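Local atomic coordinates of glypican-1 (PDB entry 4YWT), a protein that carries heparan sulfate chains at the cell surface and, through them, binds alpha-4(V) collagen and takes part in Schwann cell myelination. Residues Leu58-Ser70 with Arg247-Leu259. The protein carries 3 engineered substitutions. Numbering follows the deposited sequence.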
loop_
_atom_site.group_PDB
_atom_site.type_symbol
_atom_site.label_atom_id
_atom_site.label_comp_id
_atom_site.label_asym_id
_atom_site.label_seq_id
_atom_site.Cartn_x
_atom_site.Cartn_y
_atom_site.Cartn_z
ATOM N N LEU A 58 -19.970 -13.140 38.176
ATOM C CA LEU A 58 -19.342 -13.041 36.867
ATOM C C LEU A 58 -20.248 -12.322 35.875
ATOM O O LEU A 58 -21.380 -12.740 35.630
ATOM C CB LEU A 58 -19.002 -14.439 36.342
ATOM C CG LEU A 58 -18.284 -15.399 37.295
ATOM C CD1 LEU A 58 -18.222 -16.794 36.690
ATOM C CD2 LEU A 58 -16.890 -14.897 37.638
ATOM N N ARG A 59 -19.735 -11.234 35.309
ATOM C CA ARG A 59 -20.430 -10.508 34.252
ATOM C C ARG A 59 -20.195 -11.124 32.875
ATOM O O ARG A 59 -21.088 -11.127 32.029
ATOM C CB ARG A 59 -20.013 -9.036 34.258
ATOM C CG ARG A 59 -20.416 -8.294 35.527
ATOM C CD ARG A 59 -21.921 -8.028 35.582
ATOM N NE ARG A 59 -22.363 -7.078 34.561
ATOM C CZ ARG A 59 -23.636 -6.784 34.311
ATOM N NH1 ARG A 59 -24.605 -7.362 35.008
ATOM N NH2 ARG A 59 -23.941 -5.907 33.365
ATOM N N ILE A 60 -18.987 -11.637 32.655
ATOM C CA ILE A 60 -18.589 -12.118 31.334
ATOM C C ILE A 60 -18.509 -13.641 31.251
ATOM O O ILE A 60 -19.265 -14.267 30.508
ATOM C CB ILE A 60 -17.228 -11.529 30.910
ATOM C CG1 ILE A 60 -17.271 -10.001 30.958
ATOM C CG2 ILE A 60 -16.847 -12.011 29.518
ATOM C CD1 ILE A 60 -15.910 -9.356 31.084
ATOM N N CYS A 61 -17.576 -14.227 31.998
ATOM C CA CYS A 61 -17.402 -15.677 32.016
ATOM C C CYS A 61 -18.699 -16.376 32.405
ATOM O O CYS A 61 -19.440 -15.876 33.253
ATOM C CB CYS A 61 -16.281 -16.075 32.980
ATOM S SG CYS A 61 -14.663 -15.375 32.582
ATOM N N PRO A 62 -18.978 -17.530 31.776
ATOM C CA PRO A 62 -20.182 -18.310 32.081
ATOM C C PRO A 62 -20.278 -18.598 33.570
ATOM O O PRO A 62 -19.288 -19.009 34.174
ATOM C CB PRO A 62 -19.983 -19.598 31.281
ATOM C CG PRO A 62 -19.093 -19.204 30.158
ATOM C CD PRO A 62 -18.171 -18.158 30.716
ATOM N N GLN A 63 -21.447 -18.367 34.157
ATOM C CA GLN A 63 -21.579 -18.474 35.600
ATOM C C GLN A 63 -21.488 -19.924 36.058
ATOM O O GLN A 63 -22.234 -20.793 35.607
ATOM C CB GLN A 63 -22.886 -17.831 36.065
ATOM C CG GLN A 63 -22.755 -16.327 36.273
ATOM C CD GLN A 63 -24.073 -15.588 36.163
ATOM O OE1 GLN A 63 -25.133 -16.200 36.032
ATOM N NE2 GLN A 63 -24.012 -14.262 36.216
ATOM N N GLY A 64 -20.548 -20.157 36.966
ATOM C CA GLY A 64 -20.227 -21.478 37.466
ATOM C C GLY A 64 -19.116 -21.281 38.474
ATOM O O GLY A 64 -18.656 -20.157 38.667
ATOM N N TYR A 65 -18.672 -22.356 39.115
ATOM C CA TYR A 65 -17.676 -22.226 40.170
ATOM C C TYR A 65 -16.343 -21.740 39.613
ATOM O O TYR A 65 -15.798 -22.314 38.669
ATOM C CB TYR A 65 -17.518 -23.552 40.910
ATOM C CG TYR A 65 -18.709 -23.845 41.789
ATOM C CD1 TYR A 65 -18.961 -23.081 42.920
ATOM C CD2 TYR A 65 -19.602 -24.858 41.469
ATOM C CE1 TYR A 65 -20.054 -23.330 43.722
ATOM C CE2 TYR A 65 -20.703 -25.114 42.265
ATOM C CZ TYR A 65 -20.923 -24.347 43.391
ATOM O OH TYR A 65 -22.014 -24.595 44.191
ATOM N N THR A 66 -15.829 -20.671 40.213
ATOM C CA THR A 66 -14.711 -19.932 39.643
ATOM C C THR A 66 -13.659 -19.532 40.670
ATOM O O THR A 66 -13.942 -19.427 41.863
ATOM C CB THR A 66 -15.207 -18.652 38.941
ATOM O OG1 THR A 66 -14.083 -17.882 38.496
ATOM C CG2 THR A 66 -16.041 -17.813 39.897
ATOM N N CYS A 67 -12.437 -19.322 40.191
ATOM C CA CYS A 67 -11.357 -18.792 41.014
ATOM C C CYS A 67 -11.227 -17.281 40.852
ATOM O O CYS A 67 -10.322 -16.667 41.413
ATOM C CB CYS A 67 -10.032 -19.471 40.669
ATOM S SG CYS A 67 -9.895 -21.157 41.290
ATOM N N CYS A 68 -12.122 -16.690 40.068
ATOM C CA CYS A 68 -12.050 -15.263 39.770
ATOM C C CYS A 68 -13.081 -14.442 40.536
ATOM O O CYS A 68 -14.244 -14.832 40.646
ATOM C CB CYS A 68 -12.227 -15.028 38.267
ATOM S SG CYS A 68 -10.821 -15.535 37.252
ATOM N N THR A 69 -12.644 -13.302 41.063
ATOM C CA THR A 69 -13.556 -12.335 41.658
ATOM C C THR A 69 -13.888 -11.267 40.623
ATOM O O THR A 69 -13.410 -11.328 39.490
ATOM C CB THR A 69 -12.963 -11.679 42.921
ATOM O OG1 THR A 69 -11.802 -10.916 42.572
ATOM C CG2 THR A 69 -12.587 -12.738 43.948
ATOM N N SER A 70 -14.710 -10.296 41.009
ATOM C CA SER A 70 -15.095 -9.212 40.110
ATOM C C SER A 70 -13.874 -8.425 39.641
ATOM O O SER A 70 -13.696 -8.183 38.444
ATOM C CB SER A 70 -16.095 -8.279 40.796
ATOM O OG SER A 70 -16.586 -7.303 39.893
ATOM N N ARG A 247 -15.562 -8.198 25.643
ATOM C CA ARG A 247 -16.149 -9.297 26.403
ATOM C C ARG A 247 -15.882 -10.647 25.744
ATOM O O ARG A 247 -15.566 -11.626 26.422
ATOM C CB ARG A 247 -17.657 -9.099 26.569
ATOM C CG ARG A 247 -18.050 -7.929 27.453
ATOM C CD ARG A 247 -19.561 -7.863 27.644
ATOM N NE ARG A 247 -20.286 -7.925 26.377
ATOM C CZ ARG A 247 -20.933 -9.001 25.939
ATOM N NH1 ARG A 247 -20.941 -10.110 26.663
ATOM N NH2 ARG A 247 -21.565 -8.971 24.775
ATOM N N ALA A 248 -16.015 -10.694 24.421
ATOM C CA ALA A 248 -15.800 -11.935 23.682
ATOM C C ALA A 248 -14.348 -12.398 23.769
ATOM O O ALA A 248 -14.068 -13.598 23.784
ATOM C CB ALA A 248 -16.213 -11.764 22.236
ATOM N N VAL A 249 -13.429 -11.439 23.824
ATOM C CA VAL A 249 -12.007 -11.739 23.929
ATOM C C VAL A 249 -11.673 -12.201 25.341
ATOM O O VAL A 249 -10.885 -13.130 25.524
ATOM C CB VAL A 249 -11.142 -10.517 23.550
ATOM C CG1 VAL A 249 -9.704 -10.702 24.008
ATOM C CG2 VAL A 249 -11.194 -10.287 22.050
ATOM N N MET A 250 -12.280 -11.560 26.336
ATOM C CA MET A 250 -12.130 -12.009 27.716
ATOM C C MET A 250 -12.614 -13.449 27.856
ATOM O O MET A 250 -11.960 -14.274 28.494
ATOM C CB MET A 250 -12.898 -11.101 28.678
ATOM C CG MET A 250 -13.027 -11.674 30.082
ATOM S SD MET A 250 -11.432 -12.129 30.791
ATOM C CE MET A 250 -11.946 -13.082 32.216
ATOM N N LYS A 251 -13.758 -13.743 27.248
ATOM C CA LYS A 251 -14.307 -15.092 27.259
ATOM C C LYS A 251 -13.374 -16.060 26.541
ATOM O O LYS A 251 -13.196 -17.203 26.962
ATOM C CB LYS A 251 -15.692 -15.110 26.612
ATOM C CG LYS A 251 -16.394 -16.458 26.670
ATOM C CD LYS A 251 -17.906 -16.293 26.619
ATOM C CE LYS A 251 -18.619 -17.625 26.793
ATOM N NZ LYS A 251 -18.441 -18.516 25.613
ATOM N N LEU A 252 -12.774 -15.583 25.457
ATOM C CA LEU A 252 -11.871 -16.387 24.646
ATOM C C LEU A 252 -10.598 -16.787 25.386
ATOM O O LEU A 252 -10.168 -17.938 25.324
ATOM C CB LEU A 252 -11.498 -15.629 23.370
ATOM C CG LEU A 252 -10.469 -16.305 22.463
ATOM C CD1 LEU A 252 -11.069 -17.539 21.812
ATOM C CD2 LEU A 252 -9.942 -15.335 21.412
ATOM N N VAL A 253 -10.000 -15.831 26.091
ATOM C CA VAL A 253 -8.655 -16.013 26.625
ATOM C C VAL A 253 -8.614 -16.472 28.083
ATOM O O VAL A 253 -8.034 -17.514 28.390
ATOM C CB VAL A 253 -7.839 -14.710 26.505
ATOM C CG1 VAL A 253 -6.427 -14.918 27.027
ATOM C CG2 VAL A 253 -7.808 -14.233 25.061
ATOM N N TYR A 254 -9.223 -15.700 28.977
ATOM C CA TYR A 254 -9.015 -15.903 30.408
ATOM C C TYR A 254 -10.194 -16.530 31.147
ATOM O O TYR A 254 -10.119 -16.753 32.354
ATOM C CB TYR A 254 -8.653 -14.571 31.065
ATOM C CG TYR A 254 -7.312 -14.041 30.618
ATOM C CD1 TYR A 254 -6.183 -14.849 30.648
ATOM C CD2 TYR A 254 -7.178 -12.743 30.146
ATOM C CE1 TYR A 254 -4.954 -14.374 30.234
ATOM C CE2 TYR A 254 -5.953 -12.259 29.730
ATOM C CZ TYR A 254 -4.844 -13.079 29.774
ATOM O OH TYR A 254 -3.624 -12.601 29.359
ATOM N N CYS A 255 -11.279 -16.819 30.436
ATOM C CA CYS A 255 -12.404 -17.504 31.060
ATOM C C CYS A 255 -12.071 -18.973 31.294
ATOM O O CYS A 255 -12.684 -19.631 32.135
ATOM C CB CYS A 255 -13.669 -17.370 30.214
ATOM S SG CYS A 255 -14.668 -15.921 30.626
ATOM N N ALA A 256 -11.098 -19.481 30.544
ATOM C CA ALA A 256 -10.577 -20.820 30.780
ATOM C C ALA A 256 -9.927 -20.865 32.155
ATOM O O ALA A 256 -10.114 -21.814 32.918
ATOM C CB ALA A 256 -9.583 -21.210 29.700
ATOM N N HIS A 257 -9.165 -19.822 32.463
ATOM C CA HIS A 257 -8.512 -19.692 33.757
ATOM C C HIS A 257 -9.546 -19.625 34.874
ATOM O O HIS A 257 -9.440 -20.330 35.876
ATOM C CB HIS A 257 -7.621 -18.446 33.795
ATOM C CG HIS A 257 -6.500 -18.465 32.801
ATOM N ND1 HIS A 257 -6.660 -18.887 31.499
ATOM C CD2 HIS A 257 -5.199 -18.106 32.920
ATOM C CE1 HIS A 257 -5.508 -18.791 30.861
ATOM N NE2 HIS A 257 -4.604 -18.321 31.701
ATOM N N CYS A 258 -10.553 -18.780 34.685
ATOM C CA CYS A 258 -11.567 -18.556 35.707
ATOM C C CYS A 258 -12.424 -19.792 35.969
ATOM O O CYS A 258 -12.860 -20.016 37.094
ATOM C CB CYS A 258 -12.461 -17.377 35.315
ATOM S SG CYS A 258 -11.643 -15.768 35.409
ATOM N N LEU A 259 -12.661 -20.595 34.936
ATOM C CA LEU A 259 -13.527 -21.763 35.080
ATOM C C LEU A 259 -12.752 -23.036 35.408
ATOM O O LEU A 259 -13.266 -24.142 35.248
ATOM C CB LEU A 259 -14.356 -21.974 33.813
ATOM C CG LEU A 259 -15.393 -20.893 33.498
ATOM C CD1 LEU A 259 -16.402 -21.403 32.481
ATOM C CD2 LEU A 259 -16.093 -20.418 34.765
#
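Two disulfides, C61–C255 and C68–C258, tie the loop 58-70 to both ends of the short helix 255-258, which follows helix 243-253. The first has a C-S-S-C torsion of -102°, the second -81°; both are left-handed. M250 of helix 243-253 reaches toward the loop: its CB lies 4.1 Å from I60 CG2, its CG 3.8 Å from I60 CD1, and a bend at chi2 carries the chain on until CE rests 3.6 Å from C61 SG, against the first disulfide. I60 also sets CG2 on the carbonyl oxygen of R247, 3.4 Å away. These links belong to the cysteine-rich lobe of glypican at one end of the elongated, mainly helical core protein, where C67 adds a third bridge, to C31. At the far end of the contact C258 O, at the close of helix 255-258, is gripped twice. C67 N donates in the carbonyl plane, on a lone pair, while T66 OG1 donates over 2.8 Å from above that plane. With OG1 anti to the backbone N (chi1 175°), T66 also accepts from C68 N at 2.8 Å, forming an ST turn just before C68 enters the second disulfide. Next to the first bridge, P62 is flanked by K251, whose CE comes 3.7 Å from its CG, and by L259, whose CD2 lies 3.5 Å from P62 O.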